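Local coordinates for protein endolysin B (Mycobacterium phage D29, PDB 3HC7) that hydrolyses the ester junction between mycolic acids and the arabinogalactan-peptidoglycan layer of the mycobacterial wall, helping the phage lyse its host, at residues T227-S232 and D236-L241; P20-D25 and H240-Y245; A45-W50 and A221-L226; P51-G56 and Y81-I86. All coordinates share one frame; numbering follows the deposited sequence.

Contact 1: T227-S232 and D236-L241; sequences TFFARS and DKWPHL
Phe229, near the C-terminal end of helix 212-230, packs against Trp238 and His240 in an aromatic cluster beside the active site of this alpha/beta-hydrolase-like enzyme; His240 is an active-site residue. The close part is the Phe229 ring. Its CE1 is 3.4 Å from His240 NE2 and equally near Trp238 CZ3, so one ring atom meets both partners. The imidazole lies over one face of the phenyl ring, the two planes inclined at 42° with centroids 4.2 Å apart. Trp238 instead comes to the phenyl edge, near its plane, and the two rings stand at 77°. The first torsion of His240 (59°) places CG between the backbone N and the carbonyl carbon, and the side chain of Leu241 backs the other imidazole face. A type I turn from Trp238 to Leu241 carries both aromatic partners. Toward solvent the packing thins: the exposed Phe228 offers only a ring edge to the indole, with CE2 4.4 Å from Trp238 CH2.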
loop_
_atom_site.group_PDB
_atom_site.type_symbol
_atom_site.label_atom_id
_atom_site.label_comp_id
_atom_site.label_asym_id
_atom_site.label_seq_id
_atom_site.Cartn_x
_atom_site.Cartn_y
_atom_site.Cartn_z
ATOM N N THR A 227 -7.596 -8.422 11.152
ATOM C CA THR A 227 -7.921 -9.774 10.721
ATOM C C THR A 227 -9.378 -9.853 10.262
ATOM O O THR A 227 -9.682 -10.466 9.241
ATOM C CB THR A 227 -7.670 -10.787 11.861
ATOM O OG1 THR A 227 -6.261 -10.862 12.140
ATOM C CG2 THR A 227 -8.181 -12.153 11.476
ATOM N N PHE A 228 -10.268 -9.231 11.033
ATOM C CA PHE A 228 -11.687 -9.114 10.690
ATOM C C PHE A 228 -11.911 -8.536 9.288
ATOM O O PHE A 228 -12.771 -8.999 8.547
ATOM C CB PHE A 228 -12.383 -8.240 11.736
ATOM C CG PHE A 228 -13.829 -7.952 11.438
ATOM C CD1 PHE A 228 -14.809 -8.886 11.722
ATOM C CD2 PHE A 228 -14.210 -6.735 10.890
ATOM C CE1 PHE A 228 -16.146 -8.621 11.458
ATOM C CE2 PHE A 228 -15.542 -6.465 10.621
ATOM C CZ PHE A 228 -16.509 -7.409 10.909
ATOM N N PHE A 229 -11.137 -7.524 8.921
ATOM C CA PHE A 229 -11.251 -6.943 7.576
ATOM C C PHE A 229 -10.652 -7.843 6.495
ATOM O O PHE A 229 -11.109 -7.851 5.353
ATOM C CB PHE A 229 -10.584 -5.568 7.513
ATOM C CG PHE A 229 -11.386 -4.475 8.149
ATOM C CD1 PHE A 229 -12.751 -4.379 7.928
ATOM C CD2 PHE A 229 -10.774 -3.531 8.960
ATOM C CE1 PHE A 229 -13.497 -3.373 8.515
ATOM C CE2 PHE A 229 -11.514 -2.516 9.548
ATOM C CZ PHE A 229 -12.877 -2.437 9.324
ATOM N N ALA A 230 -9.622 -8.595 6.870
ATOM C CA ALA A 230 -8.865 -9.400 5.923
ATOM C C ALA A 230 -9.583 -10.687 5.543
ATOM O O ALA A 230 -9.518 -11.130 4.398
ATOM C CB ALA A 230 -7.489 -9.716 6.487
ATOM N N ARG A 231 -10.260 -11.288 6.510
ATOM C CA ARG A 231 -10.814 -12.618 6.323
ATOM C C ARG A 231 -12.204 -12.717 6.918
ATOM O O ARG A 231 -12.454 -13.560 7.776
ATOM C CB ARG A 231 -9.901 -13.662 6.976
ATOM N N SER A 232 -13.107 -11.854 6.468
ATOM C CA SER A 232 -14.462 -11.858 7.008
ATOM C C SER A 232 -15.454 -11.242 6.033
ATOM O O SER A 232 -15.218 -10.163 5.481
ATOM C CB SER A 232 -14.510 -11.125 8.351
ATOM O OG SER A 232 -15.405 -11.752 9.252
ATOM N N ASP A 236 -20.231 -4.296 1.311
ATOM C CA ASP A 236 -19.342 -3.796 0.267
ATOM C C ASP A 236 -19.341 -2.271 0.188
ATOM O O ASP A 236 -18.967 -1.697 -0.837
ATOM C CB ASP A 236 -19.706 -4.404 -1.096
ATOM C CG ASP A 236 -21.058 -3.935 -1.614
ATOM O OD1 ASP A 236 -21.638 -2.996 -1.032
ATOM O OD2 ASP A 236 -21.542 -4.505 -2.615
ATOM N N LYS A 237 -19.753 -1.620 1.270
ATOM C CA LYS A 237 -19.834 -0.163 1.281
ATOM C C LYS A 237 -19.049 0.490 2.429
ATOM O O LYS A 237 -19.351 1.609 2.836
ATOM C CB LYS A 237 -21.298 0.284 1.288
ATOM C CG LYS A 237 -22.110 -0.335 0.156
ATOM C CD LYS A 237 -23.404 0.409 -0.105
ATOM C CE LYS A 237 -24.214 -0.272 -1.202
ATOM N NZ LYS A 237 -24.614 -1.654 -0.811
ATOM N N TRP A 238 -18.038 -0.210 2.934
ATOM C CA TRP A 238 -17.162 0.338 3.964
ATOM C C TRP A 238 -16.177 1.361 3.384
ATOM O O TRP A 238 -15.914 1.361 2.180
ATOM C CB TRP A 238 -16.410 -0.794 4.665
ATOM C CG TRP A 238 -17.304 -1.650 5.501
ATOM C CD1 TRP A 238 -18.385 -2.374 5.078
ATOM C CD2 TRP A 238 -17.197 -1.880 6.912
ATOM N NE1 TRP A 238 -18.958 -3.035 6.144
ATOM C CE2 TRP A 238 -18.245 -2.746 7.278
ATOM C CE3 TRP A 238 -16.317 -1.428 7.901
ATOM C CZ2 TRP A 238 -18.434 -3.174 8.587
ATOM C CZ3 TRP A 238 -16.504 -1.856 9.199
ATOM C CH2 TRP A 238 -17.554 -2.720 9.531
ATOM N N PRO A 239 -15.634 2.243 4.242
ATOM C CA PRO A 239 -14.690 3.295 3.833
ATOM C C PRO A 239 -13.315 2.774 3.391
ATOM O O PRO A 239 -12.609 3.462 2.647
ATOM C CB PRO A 239 -14.544 4.134 5.110
ATOM C CG PRO A 239 -14.902 3.182 6.217
ATOM C CD PRO A 239 -16.050 2.418 5.645
ATOM N N HIS A 240 -12.932 1.584 3.846
ATOM C CA HIS A 240 -11.640 1.022 3.464
ATOM C C HIS A 240 -11.721 0.344 2.097
ATOM O O HIS A 240 -10.739 -0.219 1.622
ATOM C CB HIS A 240 -11.153 0.023 4.518
ATOM C CG HIS A 240 -12.097 -1.119 4.736
ATOM N ND1 HIS A 240 -11.819 -2.404 4.327
ATOM C CD2 HIS A 240 -13.327 -1.162 5.300
ATOM C CE1 HIS A 240 -12.829 -3.194 4.643
ATOM N NE2 HIS A 240 -13.759 -2.464 5.232
ATOM N N LEU A 241 -12.904 0.388 1.487
ATOM C CA LEU A 241 -13.137 -0.193 0.168
ATOM C C LEU A 241 -13.244 0.935 -0.852
ATOM O O LEU A 241 -13.561 2.071 -0.494
ATOM C CB LEU A 241 -14.429 -1.031 0.163
ATOM C CG LEU A 241 -14.577 -2.102 1.247
ATOM C CD1 LEU A 241 -15.916 -2.820 1.121
ATOM C CD2 LEU A 241 -13.426 -3.094 1.198
#

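Contact 2: P20-D25 and H240-Y245; sequences PGLPAD and HLYNRY
Leu22 reaches with both methyl branches into the chain that follows His240. CD2 packs on Tyr242 CB at 3.5 Å, meeting the base of that side chain, while CD1 lies 3.5 Å from Arg244 CB. The two branches thus straddle Asn243 where the backbones run nearest each other. At Asp25 a methylene packs on an arginine: CB lies over one guanidinium face and 3.6 Å from Arg244 CD, and the ring of Tyr245 lies against the opposite face. Extended from CG to NE, the arginine chain runs alongside the aspartate CB.

These contacts join the start of helix 22-27 to the loop that links the active-site His240 to helix 245-251, in what is by family a cutinase-like alpha/beta-hydrolase. The loop bears on the site through Tyr242 as well: its OH is hydrogen-bonded to Asp166, inferred to be the catalytic acid, and to the backbone N of His163, whose ring stacks on the tyrosine.

Charge plays a looser part between the segments. Asp25 OD2 is 4.5 Å from Arg244 NH1, well out of the guanidinium plane, so the attraction is only electrostatic; the salt bridge of Arg244 goes from NE to Asp29. Hydrogen bonds organise each segment separately. Gly21, at the N-cap of the helix, donates from N to Asp25 OD1 over 3.1 Å, from above the carboxylate plane. In segment 240-245, Asn243 OD1 accepts from Tyr245 N at 3.3 Å, a capping bond for the turn leading into helix 245-251.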
loop_
_atom_site.group_PDB
_atom_site.type_symbol
_atom_site.label_atom_id
_atom_site.label_comp_id
_atom_site.label_asym_id
_atom_site.label_seq_id
_atom_site.Cartn_x
_atom_site.Cartn_y
_atom_site.Cartn_z
ATOM N N PRO A 20 -9.853 -12.250 -6.829
ATOM C CA PRO A 20 -10.696 -11.062 -6.667
ATOM C C PRO A 20 -10.026 -10.038 -5.771
ATOM O O PRO A 20 -9.414 -10.409 -4.766
ATOM C CB PRO A 20 -11.925 -11.602 -5.938
ATOM C CG PRO A 20 -11.994 -13.034 -6.313
ATOM C CD PRO A 20 -10.598 -13.499 -6.584
ATOM N N GLY A 21 -10.169 -8.765 -6.110
ATOM C CA GLY A 21 -9.560 -7.704 -5.334
ATOM C C GLY A 21 -9.224 -6.507 -6.203
ATOM O O GLY A 21 -8.968 -6.646 -7.393
ATOM N N LEU A 22 -9.204 -5.333 -5.584
ATOM C CA LEU A 22 -9.122 -4.059 -6.285
ATOM C C LEU A 22 -8.069 -3.975 -7.412
ATOM O O LEU A 22 -8.405 -3.602 -8.531
ATOM C CB LEU A 22 -8.933 -2.932 -5.262
ATOM C CG LEU A 22 -9.593 -1.588 -5.553
ATOM C CD1 LEU A 22 -10.919 -1.803 -6.224
ATOM C CD2 LEU A 22 -9.765 -0.798 -4.266
ATOM N N PRO A 23 -6.795 -4.309 -7.119
ATOM C CA PRO A 23 -5.770 -4.178 -8.167
ATOM C C PRO A 23 -5.933 -5.202 -9.278
ATOM O O PRO A 23 -5.691 -4.869 -10.432
ATOM C CB PRO A 23 -4.449 -4.437 -7.425
ATOM C CG PRO A 23 -4.765 -4.406 -5.973
ATOM C CD PRO A 23 -6.224 -4.754 -5.836
ATOM N N ALA A 24 -6.323 -6.427 -8.946
ATOM C CA ALA A 24 -6.495 -7.443 -9.978
ATOM C C ALA A 24 -7.746 -7.163 -10.801
ATOM O O ALA A 24 -7.741 -7.321 -12.025
ATOM C CB ALA A 24 -6.545 -8.832 -9.372
ATOM N N ASP A 25 -8.815 -6.743 -10.128
ATOM C CA ASP A 25 -10.055 -6.394 -10.820
ATOM C C ASP A 25 -9.759 -5.306 -11.839
ATOM O O ASP A 25 -10.271 -5.325 -12.959
ATOM C CB ASP A 25 -11.111 -5.871 -9.843
ATOM C CG ASP A 25 -11.477 -6.877 -8.768
ATOM O OD1 ASP A 25 -11.228 -8.089 -8.966
ATOM O OD2 ASP A 25 -12.019 -6.442 -7.724
ATOM N N HIS A 240 -12.932 1.584 3.846
ATOM C CA HIS A 240 -11.640 1.022 3.464
ATOM C C HIS A 240 -11.721 0.344 2.097
ATOM O O HIS A 240 -10.739 -0.219 1.622
ATOM C CB HIS A 240 -11.153 0.023 4.518
ATOM C CG HIS A 240 -12.097 -1.119 4.736
ATOM N ND1 HIS A 240 -11.819 -2.404 4.327
ATOM C CD2 HIS A 240 -13.327 -1.162 5.300
ATOM C CE1 HIS A 240 -12.829 -3.194 4.643
ATOM N NE2 HIS A 240 -13.759 -2.464 5.232
ATOM N N LEU A 241 -12.904 0.388 1.487
ATOM C CA LEU A 241 -13.137 -0.193 0.168
ATOM C C LEU A 241 -13.244 0.935 -0.852
ATOM O O LEU A 241 -13.561 2.071 -0.494
ATOM C CB LEU A 241 -14.429 -1.031 0.163
ATOM C CG LEU A 241 -14.577 -2.102 1.247
ATOM C CD1 LEU A 241 -15.916 -2.820 1.121
ATOM C CD2 LEU A 241 -13.426 -3.094 1.198
ATOM N N TYR A 242 -12.987 0.627 -2.120
ATOM C CA TYR A 242 -12.979 1.655 -3.161
ATOM C C TYR A 242 -13.654 1.223 -4.455
ATOM O O TYR A 242 -13.634 0.050 -4.821
ATOM C CB TYR A 242 -11.536 2.112 -3.454
ATOM C CG TYR A 242 -10.909 2.859 -2.298
ATOM C CD1 TYR A 242 -10.910 4.246 -2.264
ATOM C CD2 TYR A 242 -10.345 2.174 -1.228
ATOM C CE1 TYR A 242 -10.357 4.931 -1.209
ATOM C CE2 TYR A 242 -9.788 2.851 -0.164
ATOM C CZ TYR A 242 -9.799 4.229 -0.160
ATOM O OH TYR A 242 -9.246 4.910 0.896
ATOM N N ASN A 243 -14.257 2.191 -5.138
ATOM C CA ASN A 243 -14.693 2.024 -6.515
ATOM C C ASN A 243 -13.479 2.144 -7.443
ATOM O O ASN A 243 -12.763 3.144 -7.406
ATOM C CB ASN A 243 -15.727 3.095 -6.857
ATOM C CG ASN A 243 -16.043 3.154 -8.341
ATOM O OD1 ASN A 243 -15.996 2.143 -9.039
ATOM N ND2 ASN A 243 -16.370 4.346 -8.828
ATOM N N ARG A 244 -13.258 1.130 -8.275
ATOM C CA ARG A 244 -12.046 1.038 -9.094
ATOM C C ARG A 244 -12.110 1.752 -10.442
ATOM O O ARG A 244 -11.095 1.860 -11.134
ATOM C CB ARG A 244 -11.702 -0.431 -9.355
ATOM C CG ARG A 244 -12.521 -1.075 -10.475
ATOM C CD ARG A 244 -12.148 -2.540 -10.653
ATOM N NE ARG A 244 -12.912 -3.178 -11.719
ATOM C CZ ARG A 244 -14.073 -3.801 -11.539
ATOM N NH1 ARG A 244 -14.615 -3.879 -10.326
ATOM N NH2 ARG A 244 -14.694 -4.355 -12.575
ATOM N N TYR A 245 -13.286 2.222 -10.832
ATOM C CA TYR A 245 -13.465 2.707 -12.200
ATOM C C TYR A 245 -12.664 3.964 -12.580
ATOM O O TYR A 245 -12.045 3.995 -13.644
ATOM C CB TYR A 245 -14.948 2.804 -12.569
ATOM C CG TYR A 245 -15.557 1.431 -12.752
ATOM C CD1 TYR A 245 -15.183 0.631 -13.821
ATOM C CD2 TYR A 245 -16.471 0.925 -11.842
ATOM C CE1 TYR A 245 -15.715 -0.631 -13.991
ATOM C CE2 TYR A 245 -17.012 -0.340 -12.004
ATOM C CZ TYR A 245 -16.629 -1.113 -13.082
ATOM O OH TYR A 245 -17.162 -2.371 -13.253
#

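Contact 3: A45-W50 and A221-L226; sequences AAFPMW and AIIDAL
Ile223 lays its terminal methyl on the Phe47 ring, a CH-pi contact. CD1 is 3.6 Å from the ring centroid and only 4° off the normal, so the methyl sits almost exactly over the middle of the ring, and all six ring carbons are at nearly the same range from it. The second branch of the isoleucine is used too: CG2 comes 3.9 Å from Phe47 CB, so the side chain spans the phenylalanine from its root to its ring. Phe47 has CG anti to the backbone N (chi1 -173°), which lays its ring against the isoleucine methyl, and the cis-proline that follows, Pro48, places its CB over the opposite ring face. The phenyl group is thus held between an aliphatic methyl and a proline ring.

One helical turn further on, Leu226 faces Ala46. Here Ala46 CB meets the base of the leucine, Leu226 CB at 4.4 Å, and its backbone O at 4.2 Å. This end is looser than the phenylalanine end, and the contact as a whole is apolar. The backbone oxygen of Ala46 is buried by it with no polar partner in the model.

The contact joins the loop between strand 35-38 and helix 50-70 to helix 212-230, on the surface of the protein. Val187 of helix 179-189 touches Phe47, Ile223 and Leu226 alike, making a third wall. At the end of the loop Met49 packs on Gln83, and Trp50, the first residue of helix 50-70, on Ile86; both partners belong to helix 83-96, which follows central strand 76-81.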
loop_
_atom_site.group_PDB
_atom_site.type_symbol
_atom_site.label_atom_id
_atom_site.label_comp_id
_atom_site.label_asym_id
_atom_site.label_seq_id
_atom_site.Cartn_x
_atom_site.Cartn_y
_atom_site.Cartn_z
ATOM N N ALA A 45 -0.492 -10.947 4.466
ATOM C CA ALA A 45 -0.931 -11.305 5.816
ATOM C C ALA A 45 -1.319 -10.085 6.642
ATOM O O ALA A 45 -0.692 -9.039 6.541
ATOM C CB ALA A 45 0.156 -12.104 6.534
ATOM N N ALA A 46 -2.353 -10.228 7.459
ATOM C CA ALA A 46 -2.752 -9.160 8.383
ATOM C C ALA A 46 -1.748 -8.975 9.527
ATOM O O ALA A 46 -1.527 -7.854 10.001
ATOM C CB ALA A 46 -4.145 -9.430 8.933
ATOM N N PHE A 47 -1.145 -10.074 9.977
ATOM C CA PHE A 47 -0.145 -10.011 11.042
ATOM C C PHE A 47 0.645 -11.297 11.186
ATOM O O PHE A 47 0.054 -12.368 11.297
ATOM C CB PHE A 47 -0.770 -9.679 12.395
ATOM C CG PHE A 47 0.258 -9.433 13.466
ATOM C CD1 PHE A 47 0.865 -8.189 13.588
ATOM C CD2 PHE A 47 0.659 -10.457 14.311
ATOM C CE1 PHE A 47 1.837 -7.962 14.557
ATOM C CE2 PHE A 47 1.629 -10.237 15.282
ATOM C CZ PHE A 47 2.221 -8.987 15.401
ATOM N N PRO A 48 1.988 -11.193 11.219
ATOM C CA PRO A 48 2.727 -9.925 11.111
ATOM C C PRO A 48 2.713 -9.418 9.675
ATOM O O PRO A 48 2.949 -10.188 8.741
ATOM C CB PRO A 48 4.157 -10.315 11.495
ATOM C CG PRO A 48 4.270 -11.748 11.113
ATOM C CD PRO A 48 2.888 -12.360 11.270
ATOM N N MET A 49 2.432 -8.135 9.504
ATOM C CA MET A 49 2.312 -7.557 8.178
ATOM C C MET A 49 3.666 -7.228 7.542
ATOM O O MET A 49 3.885 -7.522 6.369
ATOM C CB MET A 49 1.452 -6.294 8.232
ATOM C CG MET A 49 1.156 -5.684 6.869
ATOM S SD MET A 49 0.086 -4.240 6.999
ATOM C CE MET A 49 -1.414 -5.031 7.612
ATOM N N TRP A 50 4.573 -6.613 8.292
ATOM C CA TRP A 50 5.795 -6.143 7.645
ATOM C C TRP A 50 6.594 -7.233 6.920
ATOM O O TRP A 50 7.054 -7.009 5.799
ATOM C CB TRP A 50 6.691 -5.289 8.558
ATOM C CG TRP A 50 7.568 -4.416 7.698
ATOM C CD1 TRP A 50 8.873 -4.639 7.362
ATOM C CD2 TRP A 50 7.172 -3.224 7.000
ATOM N NE1 TRP A 50 9.320 -3.643 6.524
ATOM C CE2 TRP A 50 8.297 -2.763 6.287
ATOM C CE3 TRP A 50 5.981 -2.488 6.928
ATOM C CZ2 TRP A 50 8.267 -1.603 5.504
ATOM C CZ3 TRP A 50 5.951 -1.340 6.152
ATOM C CH2 TRP A 50 7.087 -0.909 5.444
ATOM N N ALA A 221 -6.188 -6.013 20.083
ATOM C CA ALA A 221 -7.486 -5.630 19.554
ATOM C C ALA A 221 -7.343 -5.086 18.151
ATOM O O ALA A 221 -8.197 -5.313 17.289
ATOM C CB ALA A 221 -8.166 -4.607 20.480
ATOM N N ILE A 222 -6.250 -4.377 17.900
ATOM C CA ILE A 222 -6.040 -3.856 16.563
ATOM C C ILE A 222 -5.822 -5.038 15.619
ATOM O O ILE A 222 -6.384 -5.070 14.528
ATOM C CB ILE A 222 -4.876 -2.854 16.505
ATOM C CG1 ILE A 222 -5.263 -1.559 17.230
ATOM C CG2 ILE A 222 -4.522 -2.534 15.061
ATOM C CD1 ILE A 222 -4.073 -0.679 17.568
ATOM N N ILE A 223 -5.038 -6.023 16.059
ATOM C CA ILE A 223 -4.781 -7.193 15.225
ATOM C C ILE A 223 -6.078 -7.963 14.949
ATOM O O ILE A 223 -6.337 -8.354 13.817
ATOM C CB ILE A 223 -3.690 -8.101 15.835
ATOM C CG1 ILE A 223 -2.325 -7.400 15.747
ATOM C CG2 ILE A 223 -3.625 -9.439 15.100
ATOM C CD1 ILE A 223 -1.285 -7.962 16.696
ATOM N N ASP A 224 -6.905 -8.142 15.976
ATOM C CA ASP A 224 -8.210 -8.777 15.791
ATOM C C ASP A 224 -9.064 -8.040 14.762
ATOM O O ASP A 224 -9.774 -8.664 13.985
ATOM C CB ASP A 224 -8.961 -8.899 17.120
ATOM C CG ASP A 224 -8.372 -9.972 18.032
ATOM O OD1 ASP A 224 -7.792 -10.948 17.512
ATOM O OD2 ASP A 224 -8.498 -9.847 19.271
ATOM N N ALA A 225 -8.994 -6.714 14.745
ATOM C CA ALA A 225 -9.770 -5.939 13.775
ATOM C C ALA A 225 -9.202 -6.024 12.361
ATOM O O ALA A 225 -9.947 -6.172 11.394
ATOM C CB ALA A 225 -9.897 -4.483 14.219
ATOM N N LEU A 226 -7.883 -5.922 12.232
ATOM C CA LEU A 226 -7.250 -6.039 10.922
ATOM C C LEU A 226 -7.588 -7.394 10.311
ATOM O O LEU A 226 -7.827 -7.507 9.113
ATOM C CB LEU A 226 -5.733 -5.880 11.031
ATOM C CG LEU A 226 -5.212 -4.468 11.304
ATOM C CD1 LEU A 226 -3.746 -4.505 11.691
ATOM C CD2 LEU A 226 -5.423 -3.561 10.101
#

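Contact 4: P51-G56 and Y81-I86; sequences PSVEKG and YSQGAI
The nucleophile elbow, a strained turn carrying the active-site Ser82 between strand 76-81 and helix 83-96, packs here against helix 50-70. Ser82 has a positive phi (51°) with psi -118°, the strained backbone expected of such an elbow, and occupies the N-cap position of the following helix without making a capping bond. The next residue, Gln83, carries the contact. Its extended side chain reaches across to helix 50-70, where Ser52 OG donates to the amide oxygen OE1; the modelled separation is very short and the exact place of OE1 is less sure. Nearer the backbone, Val53 CG2 packs on Gln83 CG at 3.7 Å. The other valine branch continues the apolar seam one turn along the helix, with Val53 CG1 3.8 Å from Ile86 CG2, the two side chains crossing at about a right angle. All four residues are buried. Gln83 NE2 bonds to Ala45 O and Thr12 OG1, while Ser52 OG receives a hydrogen bond from Ala45 N. The amide nitrogen is therefore satisfied inside a largely apolar interface; if the short bond at OE1 holds, both ends of the amide are engaged and its rotation is probably set.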
loop_
_atom_site.group_PDB
_atom_site.type_symbol
_atom_site.label_atom_id
_atom_site.label_comp_id
_atom_site.label_asym_id
_atom_site.label_seq_id
_atom_site.Cartn_x
_atom_site.Cartn_y
_atom_site.Cartn_z
ATOM N N PRO A 51 6.753 -8.419 7.534
ATOM C CA PRO A 51 7.425 -9.486 6.769
ATOM C C PRO A 51 6.664 -9.807 5.499
ATOM O O PRO A 51 7.271 -10.204 4.505
ATOM C CB PRO A 51 7.379 -10.692 7.715
ATOM C CG PRO A 51 7.278 -10.072 9.100
ATOM C CD PRO A 51 6.424 -8.843 8.909
ATOM N N SER A 52 5.345 -9.652 5.529
ATOM C CA SER A 52 4.551 -9.880 4.330
ATOM C C SER A 52 4.908 -8.821 3.284
ATOM O O SER A 52 5.151 -9.140 2.125
ATOM C CB SER A 52 3.058 -9.865 4.650
ATOM O OG SER A 52 2.291 -10.138 3.489
ATOM N N VAL A 53 4.948 -7.564 3.714
ATOM C CA VAL A 53 5.357 -6.455 2.857
ATOM C C VAL A 53 6.722 -6.682 2.195
ATOM O O VAL A 53 6.890 -6.412 1.008
ATOM C CB VAL A 53 5.374 -5.118 3.642
ATOM C CG1 VAL A 53 5.986 -3.996 2.797
ATOM C CG2 VAL A 53 3.968 -4.746 4.082
ATOM N N GLU A 54 7.696 -7.160 2.967
ATOM C CA GLU A 54 9.039 -7.396 2.454
ATOM C C GLU A 54 9.036 -8.420 1.319
ATOM O O GLU A 54 9.765 -8.269 0.347
ATOM C CB GLU A 54 9.975 -7.890 3.560
ATOM C CG GLU A 54 10.184 -6.950 4.733
ATOM C CD GLU A 54 10.941 -7.631 5.872
ATOM O OE1 GLU A 54 11.152 -8.865 5.811
ATOM O OE2 GLU A 54 11.326 -6.940 6.831
ATOM N N LYS A 55 8.228 -9.469 1.447
ATOM C CA LYS A 55 8.136 -10.484 0.388
ATOM C C LYS A 55 7.517 -9.917 -0.884
ATOM O O LYS A 55 7.990 -10.188 -1.989
ATOM C CB LYS A 55 7.331 -11.689 0.862
ATOM C CG LYS A 55 7.979 -12.417 2.025
ATOM C CD LYS A 55 6.988 -13.335 2.705
ATOM C CE LYS A 55 7.630 -14.028 3.885
ATOM N NZ LYS A 55 8.717 -14.934 3.429
ATOM N N GLY A 56 6.459 -9.125 -0.722
ATOM C CA GLY A 56 5.808 -8.493 -1.855
ATOM C C GLY A 56 6.753 -7.532 -2.551
ATOM O O GLY A 56 6.783 -7.468 -3.780
ATOM N N TYR A 81 -3.144 -1.934 -3.417
ATOM C CA TYR A 81 -4.222 -1.617 -2.488
ATOM C C TYR A 81 -3.821 -2.017 -1.073
ATOM O O TYR A 81 -3.344 -3.131 -0.853
ATOM C CB TYR A 81 -5.489 -2.356 -2.928
ATOM C CG TYR A 81 -6.633 -2.380 -1.936
ATOM C CD1 TYR A 81 -7.025 -1.232 -1.256
ATOM C CD2 TYR A 81 -7.347 -3.549 -1.716
ATOM C CE1 TYR A 81 -8.079 -1.257 -0.361
ATOM C CE2 TYR A 81 -8.404 -3.587 -0.824
ATOM C CZ TYR A 81 -8.765 -2.443 -0.151
ATOM O OH TYR A 81 -9.816 -2.488 0.733
ATOM N N SER A 82 -4.006 -1.093 -0.130
ATOM C CA SER A 82 -3.724 -1.296 1.297
ATOM C C SER A 82 -2.317 -1.849 1.559
ATOM O O SER A 82 -1.346 -1.179 1.240
ATOM C CB SER A 82 -4.854 -2.067 2.024
ATOM O OG SER A 82 -4.688 -3.473 2.028
ATOM N N GLN A 83 -2.176 -3.039 2.137
ATOM C CA GLN A 83 -0.825 -3.584 2.278
ATOM C C GLN A 83 -0.112 -3.538 0.918
ATOM O O GLN A 83 1.101 -3.306 0.832
ATOM C CB GLN A 83 -0.848 -5.009 2.833
ATOM C CG GLN A 83 0.539 -5.640 2.936
ATOM C CD GLN A 83 0.519 -7.039 3.544
ATOM O OE1 GLN A 83 1.486 -7.791 3.423
ATOM N NE2 GLN A 83 -0.581 -7.391 4.202
ATOM N N GLY A 84 -0.883 -3.743 -0.145
ATOM C CA GLY A 84 -0.364 -3.688 -1.499
ATOM C C GLY A 84 0.155 -2.310 -1.863
ATOM O O GLY A 84 1.097 -2.185 -2.646
ATOM N N ALA A 85 -0.463 -1.275 -1.296
ATOM C CA ALA A 85 -0.028 0.102 -1.525
ATOM C C ALA A 85 1.314 0.345 -0.852
ATOM O O ALA A 85 2.156 1.072 -1.377
ATOM C CB ALA A 85 -1.061 1.081 -1.008
ATOM N N ILE A 86 1.514 -0.252 0.317
ATOM C CA ILE A 86 2.824 -0.169 0.966
ATOM C C ILE A 86 3.903 -0.803 0.079
ATOM O O ILE A 86 4.981 -0.227 -0.102
ATOM C CB ILE A 86 2.854 -0.859 2.347
ATOM C CG1 ILE A 86 1.756 -0.323 3.268
ATOM C CG2 ILE A 86 4.222 -0.670 3.020
ATOM C CD1 ILE A 86 1.655 -1.105 4.598
#

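In the fold
Along the chain, contact 2 brings the first and last regions together and encloses contact 3, which in turn encloses contact 4; contact 1 closes locally near the C-terminal end. Contacts 1 and 3 share helix 212-230, their centres about 13 Å apart, and touch through Ala230 and Ala46. Contacts 1 and 2 share His240 and Leu241. Contact 4, nearest the chain centre, follows strand 76-81 in the middle of the parallel sheet; it meets the His240 loop through a probable hydrogen bond of Tyr81 OH with His240 O, and contact 3 through Gln83 and Ser52 with Ala45. Packing around Ser82 and His240 is thereby linked, although the two residues lie far apart in sequence.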